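Local coordinates for lysosome-associated membrane glycoprotein 3 (Homo sapiens, PDB 4AKM) that plays a role in the unfolded protein response and in the fusion of lysosomes with autophagosomes, here represented by the membrane-proximal part of its luminal domain, at residues A[7-12]-A[58-63]; A[69-74]-A[83-88]; A[100-105]-A[124-129]. All coordinates share one frame; numbering follows the deposited sequence.

Interaction 1. Residues A[7-12]-A[58-63]. With NAG (2-acetamido-2-deoxy-beta-D-glucopyranose), chain D.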
ATOM      1  N   TYR A   7      -5.505   8.604   1.670  1.00 49.59           N
ATOM      2  CA  TYR A   7      -6.023   7.689   2.667  1.00 44.64           C
ATOM      3  C   TYR A   7      -5.506   8.086   4.027  1.00 52.59           C
ATOM      4  O   TYR A   7      -4.559   8.871   4.142  1.00 49.72           O
ATOM      5  CB  TYR A   7      -5.591   6.268   2.336  1.00 40.05           C
ATOM      6  CG  TYR A   7      -5.938   5.870   0.924  1.00 44.36           C
ATOM      7  CD1 TYR A   7      -7.236   5.987   0.449  1.00 42.33           C
ATOM      8  CD2 TYR A   7      -4.961   5.401   0.055  1.00 40.89           C
ATOM      9  CE1 TYR A   7      -7.552   5.636  -0.843  1.00 43.39           C
ATOM     10  CE2 TYR A   7      -5.270   5.046  -1.234  1.00 40.10           C
ATOM     11  CZ  TYR A   7      -6.563   5.164  -1.679  1.00 42.54           C
ATOM     12  OH  TYR A   7      -6.866   4.807  -2.969  1.00 46.42           O
ATOM     13  N   GLN A   8      -6.112   7.515   5.059  1.00 55.37           N
ATOM     14  CA  GLN A   8      -5.932   8.024   6.396  1.00 50.17           C
ATOM     15  C   GLN A   8      -6.481   7.035   7.411  1.00 52.42           C
ATOM     16  O   GLN A   8      -7.572   6.493   7.234  1.00 51.74           O
ATOM     17  CB  GLN A   8      -6.692   9.336   6.491  1.00 49.81           C
ATOM     18  CG  GLN A   8      -6.369  10.186   7.674  1.00 61.46           C
ATOM     19  CD  GLN A   8      -7.337  11.337   7.797  1.00 64.50           C
ATOM     20  OE1 GLN A   8      -8.488  11.151   8.201  1.00 55.22           O
ATOM     21  NE2 GLN A   8      -6.885  12.535   7.428  1.00 54.09           N
ATOM     22  N   VAL A   9      -5.721   6.797   8.474  1.00 55.76           N
ATOM     23  CA  VAL A   9      -6.161   5.922   9.557  1.00 61.19           C
ATOM     24  C   VAL A   9      -6.103   6.698  10.871  1.00 67.72           C
ATOM     25  O   VAL A   9      -5.180   7.480  11.086  1.00 68.45           O
ATOM     26  CB  VAL A   9      -5.283   4.655   9.654  1.00 56.29           C
ATOM     27  CG1 VAL A   9      -5.798   3.728  10.737  1.00 63.27           C
ATOM     28  CG2 VAL A   9      -5.236   3.928   8.316  1.00 49.98           C
ATOM     29  N   LEU A  10      -7.084   6.496  11.747  1.00 68.07           N
ATOM     30  CA  LEU A  10      -7.157   7.294  12.970  1.00 75.14           C
ATOM     31  C   LEU A  10      -7.300   6.495  14.266  1.00 80.71           C
ATOM     32  O   LEU A  10      -7.976   5.465  14.311  1.00 77.64           O
ATOM     33  CB  LEU A  10      -8.302   8.304  12.872  1.00 74.50           C
ATOM     34  CG  LEU A  10      -8.143   9.446  11.869  1.00 76.44           C
ATOM     35  CD1 LEU A  10      -9.478  10.152  11.654  1.00 71.93           C
ATOM     36  CD2 LEU A  10      -7.086  10.427  12.347  1.00 70.80           C
ATOM     37  N   ASN A  11      -6.642   6.988  15.312  1.00 82.54           N
ATOM     38  CA  ASN A  11      -6.889   6.548  16.681  1.00 89.33           C
ATOM     39  C   ASN A  11      -7.871   7.523  17.328  1.00 88.64           C
ATOM     40  O   ASN A  11      -7.466   8.549  17.888  1.00 86.73           O
ATOM     41  CB  ASN A  11      -5.582   6.503  17.480  1.00 91.12           C
ATOM     42  CG  ASN A  11      -5.702   5.692  18.764  1.00 90.57           C
ATOM     43  OD1 ASN A  11      -6.790   5.539  19.321  1.00 87.19           O
ATOM     44  ND2 ASN A  11      -4.576   5.170  19.239  1.00 86.35           N
ATOM     45  N   GLY A  12      -9.160   7.212  17.222  1.00 87.29           N
ATOM     46  CA  GLY A  12     -10.213   8.081  17.720  1.00 89.09           C
ATOM     47  C   GLY A  12     -10.226   9.459  17.076  1.00 95.13           C
ATOM     48  O   GLY A  12     -11.212   9.857  16.451  1.00 95.84           O
ATOM     49  N   SER A  58       0.994  -1.091  12.723  1.00 62.85           N
ATOM     50  CA  SER A  58      -0.257  -0.545  12.210  1.00 61.40           C
ATOM     51  C   SER A  58      -0.622  -1.178  10.877  1.00 59.07           C
ATOM     52  O   SER A  58       0.176  -1.899  10.284  1.00 57.73           O
ATOM     53  CB  SER A  58      -0.142   0.968  12.016  1.00 57.23           C
ATOM     54  OG  SER A  58       0.265   1.613  13.205  1.00 70.88           O
ATOM     55  N   ASN A  59      -1.827  -0.900  10.399  1.00 58.87           N
ATOM     56  CA  ASN A  59      -2.187  -1.292   9.040  1.00 51.17           C
ATOM     57  C   ASN A  59      -3.170  -0.337   8.386  1.00 47.91           C
ATOM     58  O   ASN A  59      -4.137   0.119   9.012  1.00 51.70           O
ATOM     59  CB  ASN A  59      -2.721  -2.729   8.978  1.00 54.05           C
ATOM     60  CG  ASN A  59      -4.123  -2.862   9.551  1.00 55.75           C
ATOM     61  OD1 ASN A  59      -4.312  -2.846  10.766  1.00 56.17           O
ATOM     62  ND2 ASN A  59      -5.110  -3.019   8.676  1.00 49.86           N
ATOM     63  N   LEU A  60      -2.872  -0.020   7.128  1.00 48.14           N
ATOM     64  CA  LEU A  60      -3.785   0.668   6.234  1.00 45.32           C
ATOM     65  C   LEU A  60      -4.403  -0.368   5.310  1.00 43.41           C
ATOM     66  O   LEU A  60      -3.710  -1.025   4.538  1.00 40.70           O
ATOM     67  CB  LEU A  60      -3.049   1.715   5.397  1.00 41.46           C
ATOM     68  CG  LEU A  60      -3.886   2.270   4.239  1.00 41.80           C
ATOM     69  CD1 LEU A  60      -5.140   2.949   4.758  1.00 40.99           C
ATOM     70  CD2 LEU A  60      -3.077   3.221   3.379  1.00 39.68           C
ATOM     71  N   LEU A  61      -5.713  -0.524   5.408  1.00 43.15           N
ATOM     72  CA  LEU A  61      -6.433  -1.429   4.535  1.00 43.00           C
ATOM     73  C   LEU A  61      -7.355  -0.644   3.622  1.00 37.17           C
ATOM     74  O   LEU A  61      -8.103   0.231   4.064  1.00 39.02           O
ATOM     75  CB  LEU A  61      -7.219  -2.457   5.345  1.00 43.90           C
ATOM     76  CG  LEU A  61      -8.028  -3.466   4.531  1.00 42.77           C
ATOM     77  CD1 LEU A  61      -7.133  -4.312   3.634  1.00 39.15           C
ATOM     78  CD2 LEU A  61      -8.832  -4.333   5.464  1.00 35.56           C
ATOM     79  N   LEU A  62      -7.278  -0.967   2.339  1.00 38.32           N
ATOM     80  CA  LEU A  62      -8.050  -0.294   1.314  1.00 35.65           C
ATOM     81  C   LEU A  62      -8.958  -1.312   0.668  1.00 33.02           C
ATOM     82  O   LEU A  62      -8.492  -2.292   0.102  1.00 38.94           O
ATOM     83  CB  LEU A  62      -7.117   0.286   0.264  1.00 32.98           C
ATOM     84  CG  LEU A  62      -6.004   1.183   0.803  1.00 38.88           C
ATOM     85  CD1 LEU A  62      -5.062   1.564  -0.316  1.00 41.60           C
ATOM     86  CD2 LEU A  62      -6.583   2.424   1.459  1.00 35.94           C
ATOM     87  N   ASN A  63     -10.257  -1.088   0.755  1.00 31.11           N
ATOM     88  CA  ASN A  63     -11.198  -2.024   0.168  1.00 38.06           C
ATOM     89  C   ASN A  63     -11.912  -1.443  -1.025  1.00 40.08           C
ATOM     90  O   ASN A  63     -12.210  -0.253  -1.062  1.00 39.11           O
ATOM     91  CB  ASN A  63     -12.216  -2.511   1.201  1.00 40.21           C
ATOM     92  CG  ASN A  63     -11.978  -3.946   1.606  1.00 42.54           C
ATOM     93  OD1 ASN A  63     -11.384  -4.218   2.654  1.00 32.72           O
ATOM     94  ND2 ASN A  63     -12.425  -4.882   0.763  1.00 43.88           N
TER
HETATM   95  C1  NAG D1379      -4.236  -6.473   7.345  1.00 61.39           C
HETATM   96  C2  NAG D1379      -4.979  -7.800   7.375  1.00 63.66           C
HETATM   97  C3  NAG D1379      -5.345  -8.169   8.810  1.00 61.38           C
HETATM   98  C4  NAG D1379      -4.116  -8.108   9.709  1.00 66.38           C
HETATM   99  C5  NAG D1379      -3.320  -6.823   9.502  1.00 67.33           C
HETATM  100  C6  NAG D1379      -1.973  -6.923  10.200  1.00 69.81           C
HETATM  101  C7  NAG D1379      -6.339  -8.511   5.494  1.00 58.82           C
HETATM  102  C8  NAG D1379      -7.736  -8.588   4.955  1.00 49.08           C
HETATM  103  N2  NAG D1379      -6.164  -7.714   6.543  1.00 62.71           N
HETATM  104  O3  NAG D1379      -5.880  -9.473   8.830  1.00 60.51           O
HETATM  105  O4  NAG D1379      -4.504  -8.180  11.065  1.00 66.39           O
HETATM  106  O5  NAG D1379      -3.072  -6.564   8.136  1.00 68.10           O
HETATM  107  O6  NAG D1379      -1.268  -5.722   9.981  1.00 71.49           O
HETATM  108  O7  NAG D1379      -5.427  -9.159   4.976  1.00 62.24           O
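Leu-62 sets its CD2 methyl over the middle of one face of the Tyr-7 ring, 3.6 Å from the ring centroid and 14° off the normal, a CH-pi contact in which the two side chains cross at about a right angle. The sister methyl, on the same side, is shifted toward one flank of the ring, with Leu-62 CD1 3.6 Å from Tyr-7 CE2. Tyr-7 is placed for this by a first torsion of -53°, which puts CG anti to the carbonyl carbon and sends the ring toward strand 57-64. Leu-60 touches both Tyr-7 and Val-9 with its methyls. Its CD2 stands 4.1 Å from Tyr-7 CB, oblique to the ring, while its CD1 meets Val-9 CG2 at 3.7 Å. Such largely apolar packing joins the two sheets of the beta prism: strand 5-11 belongs to one and strand 57-64 to the other, and the short segments pass 7.7 Å apart with their directions at 133°, too far for backbone pairing. Strand 14-27 adds Ile-17 beside Val-9 and Ala-19 beside Leu-60, and Ile-42, Pro-44 and Ala-49 pack on Tyr-7. Asn-59 turns its side chain the other way, onto the glycan-bearing face of its sheet, where its CB lies 3.5 Å from O6 of the sugar on Asn-70. Its amide makes weak hydrogen bonds there, ND2 to Asn-70 OD1 and Asn-52 N to OD1.

Interaction 2. Residues A[69-74]-A[83-88]. With NAG (2-acetamido-2-deoxy-beta-D-glucopyranose), chain D.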
ATOM      1  N   VAL A  69      -6.378  -4.092  -0.763  1.00 31.86           N
ATOM      2  CA  VAL A  69      -4.937  -4.037  -0.600  1.00 36.19           C
ATOM      3  C   VAL A  69      -4.645  -3.682   0.848  1.00 37.19           C
ATOM      4  O   VAL A  69      -5.188  -2.719   1.389  1.00 38.11           O
ATOM      5  CB  VAL A  69      -4.271  -3.008  -1.542  1.00 34.97           C
ATOM      6  CG1 VAL A  69      -2.791  -2.875  -1.221  1.00 37.37           C
ATOM      7  CG2 VAL A  69      -4.463  -3.409  -2.991  1.00 32.42           C
ATOM      8  N   ASN A  70      -3.792  -4.478   1.473  1.00 34.22           N
ATOM      9  CA  ASN A  70      -3.466  -4.311   2.871  1.00 38.93           C
ATOM     10  C   ASN A  70      -1.988  -4.016   3.048  1.00 40.35           C
ATOM     11  O   ASN A  70      -1.129  -4.844   2.730  1.00 37.87           O
ATOM     12  CB  ASN A  70      -3.858  -5.562   3.656  1.00 42.38           C
ATOM     13  CG  ASN A  70      -4.007  -5.297   5.140  1.00 48.52           C
ATOM     14  OD1 ASN A  70      -4.066  -4.149   5.579  1.00 47.44           O
ATOM     15  ND2 ASN A  70      -4.075  -6.364   5.921  1.00 53.65           N
ATOM     16  N   LEU A  71      -1.711  -2.818   3.546  1.00 40.28           N
ATOM     17  CA  LEU A  71      -0.359  -2.380   3.836  1.00 42.36           C
ATOM     18  C   LEU A  71      -0.123  -2.409   5.337  1.00 41.80           C
ATOM     19  O   LEU A  71      -0.729  -1.645   6.075  1.00 41.33           O
ATOM     20  CB  LEU A  71      -0.136  -0.963   3.299  1.00 40.54           C
ATOM     21  CG  LEU A  71      -0.319  -0.782   1.789  1.00 40.05           C
ATOM     22  CD1 LEU A  71       0.070   0.617   1.350  1.00 35.86           C
ATOM     23  CD2 LEU A  71       0.476  -1.825   1.019  1.00 40.23           C
ATOM     24  N   THR A  72       0.755  -3.300   5.781  1.00 42.28           N
ATOM     25  CA  THR A  72       1.118  -3.388   7.190  1.00 51.20           C
ATOM     26  C   THR A  72       2.455  -2.716   7.480  1.00 52.01           C
ATOM     27  O   THR A  72       3.466  -3.004   6.815  1.00 56.20           O
ATOM     28  CB  THR A  72       1.187  -4.850   7.668  1.00 54.75           C
ATOM     29  OG1 THR A  72      -0.127  -5.423   7.673  1.00 57.75           O
ATOM     30  CG2 THR A  72       1.771  -4.923   9.066  1.00 54.94           C
ATOM     31  N   PHE A  73       2.444  -1.844   8.490  1.00 52.41           N
ATOM     32  CA  PHE A  73       3.615  -1.089   8.928  1.00 57.09           C
ATOM     33  C   PHE A  73       4.151  -1.562  10.282  1.00 60.74           C
ATOM     34  O   PHE A  73       3.382  -1.868  11.197  1.00 60.64           O
ATOM     35  CB  PHE A  73       3.272   0.395   9.055  1.00 55.43           C
ATOM     36  CG  PHE A  73       2.692   1.002   7.813  1.00 57.04           C
ATOM     37  CD1 PHE A  73       1.338   0.876   7.530  1.00 50.74           C
ATOM     38  CD2 PHE A  73       3.494   1.723   6.942  1.00 48.56           C
ATOM     39  CE1 PHE A  73       0.802   1.438   6.398  1.00 45.01           C
ATOM     40  CE2 PHE A  73       2.962   2.288   5.813  1.00 48.48           C
ATOM     41  CZ  PHE A  73       1.613   2.145   5.536  1.00 48.93           C
ATOM     42  N   THR A  74       5.476  -1.586  10.399  1.00 61.51           N
ATOM     43  CA  THR A  74       6.168  -1.890  11.648  1.00 63.92           C
ATOM     44  C   THR A  74       7.197  -0.789  11.912  1.00 69.79           C
ATOM     45  O   THR A  74       7.898  -0.361  10.993  1.00 68.28           O
ATOM     46  CB  THR A  74       6.886  -3.270  11.571  1.00 63.01           C
ATOM     47  OG1 THR A  74       5.918  -4.325  11.617  1.00 66.35           O
ATOM     48  CG2 THR A  74       7.864  -3.460  12.719  1.00 65.89           C
ATOM     49  N   SER A  83       5.974  -3.480   6.500  1.00 52.25           N
ATOM     50  CA  SER A  83       6.479  -4.806   6.826  1.00 52.23           C
ATOM     51  C   SER A  83       5.681  -5.928   6.164  1.00 55.61           C
ATOM     52  O   SER A  83       6.136  -7.072   6.115  1.00 56.14           O
ATOM     53  CB  SER A  83       6.516  -5.016   8.339  1.00 53.29           C
ATOM     54  OG  SER A  83       5.208  -5.043   8.878  1.00 55.31           O
ATOM     55  N   GLU A  84       4.491  -5.617   5.656  1.00 53.63           N
ATOM     56  CA  GLU A  84       3.722  -6.658   4.969  1.00 54.68           C
ATOM     57  C   GLU A  84       2.801  -6.109   3.884  1.00 50.42           C
ATOM     58  O   GLU A  84       2.234  -5.030   4.033  1.00 48.42           O
ATOM     59  CB  GLU A  84       2.919  -7.493   5.979  1.00 58.25           C
ATOM     60  CG  GLU A  84       2.044  -8.572   5.351  1.00 58.05           C
ATOM     61  CD  GLU A  84       1.584  -9.613   6.353  1.00 61.61           C
ATOM     62  OE1 GLU A  84       2.458 -10.245   6.984  1.00 60.85           O
ATOM     63  OE2 GLU A  84       0.355  -9.803   6.507  1.00 57.59           O
ATOM     64  N   VAL A  85       2.662  -6.834   2.775  1.00 48.25           N
ATOM     65  CA  VAL A  85       1.675  -6.416   1.774  1.00 44.42           C
ATOM     66  C   VAL A  85       0.797  -7.561   1.304  1.00 43.22           C
ATOM     67  O   VAL A  85       1.286  -8.580   0.844  1.00 42.78           O
ATOM     68  CB  VAL A  85       2.301  -5.752   0.536  1.00 42.06           C
ATOM     69  CG1 VAL A  85       1.201  -5.162  -0.337  1.00 35.40           C
ATOM     70  CG2 VAL A  85       3.292  -4.675   0.940  1.00 45.23           C
ATOM     71  N   GLY A  86      -0.511  -7.376   1.414  1.00 37.29           N
ATOM     72  CA  GLY A  86      -1.435  -8.386   0.964  1.00 35.60           C
ATOM     73  C   GLY A  86      -2.390  -7.796  -0.041  1.00 36.08           C
ATOM     74  O   GLY A  86      -2.699  -6.617   0.014  1.00 30.49           O
ATOM     75  N   ALA A  87      -2.846  -8.616  -0.976  1.00 40.06           N
ATOM     76  CA  ALA A  87      -3.874  -8.174  -1.898  1.00 36.31           C
ATOM     77  C   ALA A  87      -4.803  -9.305  -2.301  1.00 36.40           C
ATOM     78  O   ALA A  87      -4.447 -10.496  -2.248  1.00 36.53           O
ATOM     79  CB  ALA A  87      -3.273  -7.516  -3.119  1.00 34.22           C
ATOM     80  N   TYR A  88      -5.996  -8.897  -2.707  1.00 34.00           N
ATOM     81  CA  TYR A  88      -7.050  -9.812  -3.086  1.00 39.86           C
ATOM     82  C   TYR A  88      -7.805  -9.125  -4.209  1.00 41.16           C
ATOM     83  O   TYR A  88      -8.191  -7.961  -4.079  1.00 39.82           O
ATOM     84  CB  TYR A  88      -7.949 -10.015  -1.875  1.00 42.73           C
ATOM     85  CG  TYR A  88      -9.081 -11.010  -1.992  1.00 44.13           C
ATOM     86  CD1 TYR A  88     -10.273 -10.667  -2.620  1.00 44.16           C
ATOM     87  CD2 TYR A  88      -8.980 -12.271  -1.420  1.00 45.40           C
ATOM     88  CE1 TYR A  88     -11.321 -11.562  -2.705  1.00 45.44           C
ATOM     89  CE2 TYR A  88     -10.028 -13.176  -1.496  1.00 52.94           C
ATOM     90  CZ  TYR A  88     -11.197 -12.814  -2.140  1.00 52.95           C
ATOM     91  OH  TYR A  88     -12.243 -13.706  -2.223  1.00 55.34           O
TER
HETATM   92  C1  NAG D1379      -4.236  -6.473   7.345  1.00 61.39           C
HETATM   93  C2  NAG D1379      -4.979  -7.800   7.375  1.00 63.66           C
HETATM   94  C3  NAG D1379      -5.345  -8.169   8.810  1.00 61.38           C
HETATM   95  C4  NAG D1379      -4.116  -8.108   9.709  1.00 66.38           C
HETATM   96  C5  NAG D1379      -3.320  -6.823   9.502  1.00 67.33           C
HETATM   97  C6  NAG D1379      -1.973  -6.923  10.200  1.00 69.81           C
HETATM   98  C7  NAG D1379      -6.339  -8.511   5.494  1.00 58.82           C
HETATM   99  C8  NAG D1379      -7.736  -8.588   4.955  1.00 49.08           C
HETATM  100  N2  NAG D1379      -6.164  -7.714   6.543  1.00 62.71           N
HETATM  101  O3  NAG D1379      -5.880  -9.473   8.830  1.00 60.51           O
HETATM  102  O4  NAG D1379      -4.504  -8.180  11.065  1.00 66.39           O
HETATM  103  O5  NAG D1379      -3.072  -6.564   8.136  1.00 68.10           O
HETATM  104  O6  NAG D1379      -1.268  -5.722   9.981  1.00 71.49           O
HETATM  105  O7  NAG D1379      -5.427  -9.159   4.976  1.00 62.24           O
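Asn-70 and Gly-86 form a hydrogen-bonded antiparallel pair, with Asn-70 N 2.8 Å from Gly-86 O in a nearly straight bond (176°) and a return bond from Gly-86 N to Asn-70 O. Thr-72 and Glu-84 make the next such pair, Thr-72 N giving to Glu-84 O at 2.9 Å. Here a classic beta bulge interrupts the ladder, Ser-83 and Glu-84 both facing Thr-72. Thr-72 O accepts twice, from Glu-84 N at 3.0 Å and from Ser-83 N at 2.6 Å. Ser-83 of the bulge also shares a hydrogen bond of 2.9 Å between its OG and Thr-74 OG1, either of which could be the donor. Apolar contacts occupy the face bearing Leu-71 and Val-85, which lie side by side and point the same way, with Leu-71 CD2 3.7 Å from Val-85 CG1; Val-69 and Ala-87 continue this row. The opposite face carries the glycan. Asn-70 CG lies anti to the backbone N (chi1 -160°), carrying the amide out to the sugar, and ND2 is covalently bonded to its C1. Thr-72, the threonine of the Asn-Leu-Thr sequon, hydrogen-bonds the same sugar, Thr-72 OG1 lying 2.6 Å from NAG O6. Gly-86 lies across from the glycosylated asparagine. Strands 67-75 and 80-90 form a hairpin that supplies the third and fourth strands of the five-stranded antiparallel sheet, between strands 57-64 and 97-110, while Met-21, Leu-25 and Leu-126 pack against the apolar face.

Interaction 3. Residues A[100-105]-A[124-129]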
ATOM      1  N   GLY A 100      -2.409 -12.681  -2.754  1.00 42.23           N
ATOM      2  CA  GLY A 100      -1.049 -12.948  -2.339  1.00 42.49           C
ATOM      3  C   GLY A 100      -0.573 -12.037  -1.239  1.00 45.69           C
ATOM      4  O   GLY A 100      -1.066 -10.917  -1.083  1.00 42.19           O
ATOM      5  N   ILE A 101       0.393 -12.526  -0.469  1.00 44.87           N
ATOM      6  CA  ILE A 101       0.945 -11.765   0.637  1.00 45.67           C
ATOM      7  C   ILE A 101       2.452 -11.902   0.659  1.00 47.58           C
ATOM      8  O   ILE A 101       2.989 -13.000   0.538  1.00 52.88           O
ATOM      9  CB  ILE A 101       0.391 -12.236   2.007  1.00 48.89           C
ATOM     10  CG1 ILE A 101      -1.137 -12.152   2.045  1.00 45.06           C
ATOM     11  CG2 ILE A 101       0.998 -11.425   3.147  1.00 46.36           C
ATOM     12  CD1 ILE A 101      -1.720 -12.185   3.445  1.00 45.51           C
ATOM     13  N   LYS A 102       3.127 -10.770   0.789  1.00 49.01           N
ATOM     14  CA  LYS A 102       4.546 -10.740   1.079  1.00 51.61           C
ATOM     15  C   LYS A 102       4.692 -10.415   2.551  1.00 58.22           C
ATOM     16  O   LYS A 102       4.241  -9.354   3.023  1.00 54.54           O
ATOM     17  CB  LYS A 102       5.246  -9.697   0.217  1.00 60.75           C
ATOM     18  CG  LYS A 102       5.912 -10.279  -1.008  1.00 59.74           C
ATOM     19  CD  LYS A 102       7.304 -10.771  -0.666  1.00 70.56           C
ATOM     20  CE  LYS A 102       8.174 -10.843  -1.912  1.00 79.16           C
ATOM     21  NZ  LYS A 102       9.621 -10.721  -1.579  1.00 72.09           N
ATOM     22  N   HIS A 103       5.323 -11.339   3.268  1.00 60.54           N
ATOM     23  CA  HIS A 103       5.274 -11.348   4.719  1.00 60.23           C
ATOM     24  C   HIS A 103       6.405 -10.621   5.428  1.00 69.12           C
ATOM     25  O   HIS A 103       6.169  -9.904   6.405  1.00 75.47           O
ATOM     26  CB  HIS A 103       5.177 -12.785   5.225  1.00 61.20           C
ATOM     27  CG  HIS A 103       3.801 -13.356   5.132  1.00 58.85           C
ATOM     28  ND1 HIS A 103       3.371 -14.092   4.050  1.00 60.76           N
ATOM     29  CD2 HIS A 103       2.745 -13.277   5.978  1.00 55.47           C
ATOM     30  CE1 HIS A 103       2.116 -14.457   4.240  1.00 59.68           C
ATOM     31  NE2 HIS A 103       1.713 -13.972   5.401  1.00 57.07           N
ATOM     32  N   ALA A 104       7.631 -10.810   4.959  1.00 65.80           N
ATOM     33  CA  ALA A 104       8.781 -10.322   5.711  1.00 70.34           C
ATOM     34  C   ALA A 104       9.618  -9.377   4.883  1.00 74.49           C
ATOM     35  O   ALA A 104      10.732  -9.714   4.484  1.00 78.66           O
ATOM     36  CB  ALA A 104       9.630 -11.490   6.198  1.00 76.80           C
ATOM     37  N   VAL A 105       9.084  -8.188   4.631  1.00 74.39           N
ATOM     38  CA  VAL A 105       9.756  -7.238   3.754  1.00 70.72           C
ATOM     39  C   VAL A 105      10.090  -5.942   4.475  1.00 68.38           C
ATOM     40  O   VAL A 105       9.410  -5.550   5.423  1.00 69.41           O
ATOM     41  CB  VAL A 105       8.903  -6.923   2.510  1.00 68.62           C
ATOM     42  CG1 VAL A 105       8.673  -8.187   1.694  1.00 72.13           C
ATOM     43  CG2 VAL A 105       7.575  -6.300   2.917  1.00 58.41           C
ATOM     44  N   LEU A 124       6.131  -4.755  -6.383  1.00 47.00           N
ATOM     45  CA  LEU A 124       6.321  -5.900  -5.508  1.00 43.04           C
ATOM     46  C   LEU A 124       5.539  -7.108  -6.017  1.00 45.13           C
ATOM     47  O   LEU A 124       4.334  -7.014  -6.263  1.00 41.06           O
ATOM     48  CB  LEU A 124       5.864  -5.546  -4.100  1.00 38.97           C
ATOM     49  CG  LEU A 124       6.277  -6.551  -3.034  1.00 47.99           C
ATOM     50  CD1 LEU A 124       7.791  -6.568  -2.929  1.00 51.27           C
ATOM     51  CD2 LEU A 124       5.626  -6.212  -1.702  1.00 48.34           C
ATOM     52  N   GLN A 125       6.219  -8.238  -6.191  1.00 43.65           N
ATOM     53  CA  GLN A 125       5.517  -9.479  -6.513  1.00 46.24           C
ATOM     54  C   GLN A 125       4.921 -10.054  -5.236  1.00 46.86           C
ATOM     55  O   GLN A 125       5.650 -10.380  -4.299  1.00 50.76           O
ATOM     56  CB  GLN A 125       6.442 -10.498  -7.184  1.00 40.24           C
ATOM     57  CG  GLN A 125       6.622 -10.299  -8.681  1.00 48.13           C
ATOM     58  CD  GLN A 125       5.627 -11.085  -9.520  1.00 55.32           C
ATOM     59  OE1 GLN A 125       4.549 -11.453  -9.057  1.00 50.20           O
ATOM     60  NE2 GLN A 125       5.995 -11.350 -10.770  1.00 64.76           N
ATOM     61  N   LEU A 126       3.597 -10.165  -5.198  1.00 46.37           N
ATOM     62  CA  LEU A 126       2.903 -10.670  -4.014  1.00 47.45           C
ATOM     63  C   LEU A 126       2.785 -12.190  -4.052  1.00 46.23           C
ATOM     64  O   LEU A 126       3.130 -12.875  -3.091  1.00 45.69           O
ATOM     65  CB  LEU A 126       1.527 -10.017  -3.877  1.00 42.79           C
ATOM     66  CG  LEU A 126       1.557  -8.490  -3.798  1.00 44.34           C
ATOM     67  CD1 LEU A 126       0.178  -7.944  -3.516  1.00 35.85           C
ATOM     68  CD2 LEU A 126       2.558  -8.007  -2.751  1.00 45.90           C
ATOM     69  N   SER A 127       2.290 -12.702  -5.174  1.00 51.18           N
ATOM     70  CA  SER A 127       2.309 -14.127  -5.459  1.00 46.96           C
ATOM     71  C   SER A 127       3.083 -14.311  -6.751  1.00 53.59           C
ATOM     72  O   SER A 127       3.804 -13.415  -7.182  1.00 55.82           O
ATOM     73  CB  SER A 127       0.894 -14.671  -5.620  1.00 46.35           C
ATOM     74  OG  SER A 127       0.300 -14.181  -6.807  1.00 47.31           O
ATOM     75  N   ALA A 128       2.932 -15.472  -7.372  1.00 61.28           N
ATOM     76  CA  ALA A 128       3.598 -15.750  -8.636  1.00 50.35           C
ATOM     77  C   ALA A 128       2.874 -15.092  -9.809  1.00 53.55           C
ATOM     78  O   ALA A 128       3.462 -14.870 -10.864  1.00 61.50           O
ATOM     79  CB  ALA A 128       3.696 -17.250  -8.847  1.00 58.92           C
ATOM     80  N   HIS A 129       1.594 -14.785  -9.620  1.00 53.46           N
ATOM     81  CA  HIS A 129       0.777 -14.197 -10.677  1.00 57.06           C
ATOM     82  C   HIS A 129       0.308 -12.796 -10.310  1.00 52.93           C
ATOM     83  O   HIS A 129      -0.174 -12.051 -11.155  1.00 52.08           O
ATOM     84  CB  HIS A 129      -0.458 -15.058 -10.959  1.00 60.03           C
ATOM     85  CG  HIS A 129      -0.142 -16.469 -11.341  1.00 71.98           C
ATOM     86  ND1 HIS A 129      -0.167 -17.507 -10.436  1.00 76.32           N
ATOM     87  CD2 HIS A 129       0.203 -17.016 -12.533  1.00 74.99           C
ATOM     88  CE1 HIS A 129       0.149 -18.633 -11.051  1.00 79.83           C
ATOM     89  NE2 HIS A 129       0.379 -18.362 -12.324  1.00 83.44           N
TER
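Ser-127 OG is gripped by two backbone amides, accepting from His-129 N at 3.2 Å in an ST turn and also from Leu-130 N, while Ser-127 CB rests 4.2 Å from Gly-100 CA across the contact. A first torsion of 69° turns the hydroxyl between the backbone N and the carbonyl carbon, toward the turn that follows. Gly-100 offers only backbone here, and the two segments come so close (CA of Gly-100 to CA of Ser-127 4.7 Å) that a beta carbon on Gly-100 would run into Ser-127 N. Leu-126 comes up to the same glycine: its CB sits 3.9 Å from Gly-100 O. Lys-102 supplies the rest through its aliphatic stem. Bent at chi2 (-86°), the chain runs past the carbonyl of Gln-125, with Lys-102 CG 3.3 Å and CE 3.5 Å from Gln-125 O, and its CB meets Leu-124 CD2 at 4.0 Å, the two side chains crossing at a slant. The join is therefore one of van der Waals packing at the protein surface. Strand 97-110 is an outermost strand of the five-stranded sheet, bonded through Gly-100 and Lys-102 to Ala-87 and Val-85 of strand 80-90. Strand 122-125 pairs instead with strand 130-135 of the other sheet, so the segment 124-129 brings the second sheet of the prism against the face of this sheet beside its outer strand, with Leu-124 resting on Val-85 and Leu-126 on Ala-87.

Interactions 1 and 2 are buried, interaction 3 lies at the surface, and interactions 1 and 3 fall on opposite sides of the chain's centre. All three reach the five-stranded sheet: interaction 2 is a backbone-bonded pairing within it, whereas interactions 1 and 3 tie it to the other sheet by packing rather than by backbone bonds. Strands 57-64 and 67-75 are neighbours, so interactions 1 and 2 meet where Leu-60 O probably accepts from Leu-71 N; strand 80-90 likewise hands on to interaction 3 through Val-85 O and Lys-102 N. The packing of interaction 1 is largely aromatic and aliphatic, while interaction 3 mixes a lysine stem with backbone. The sugar touches interactions 1 and 2.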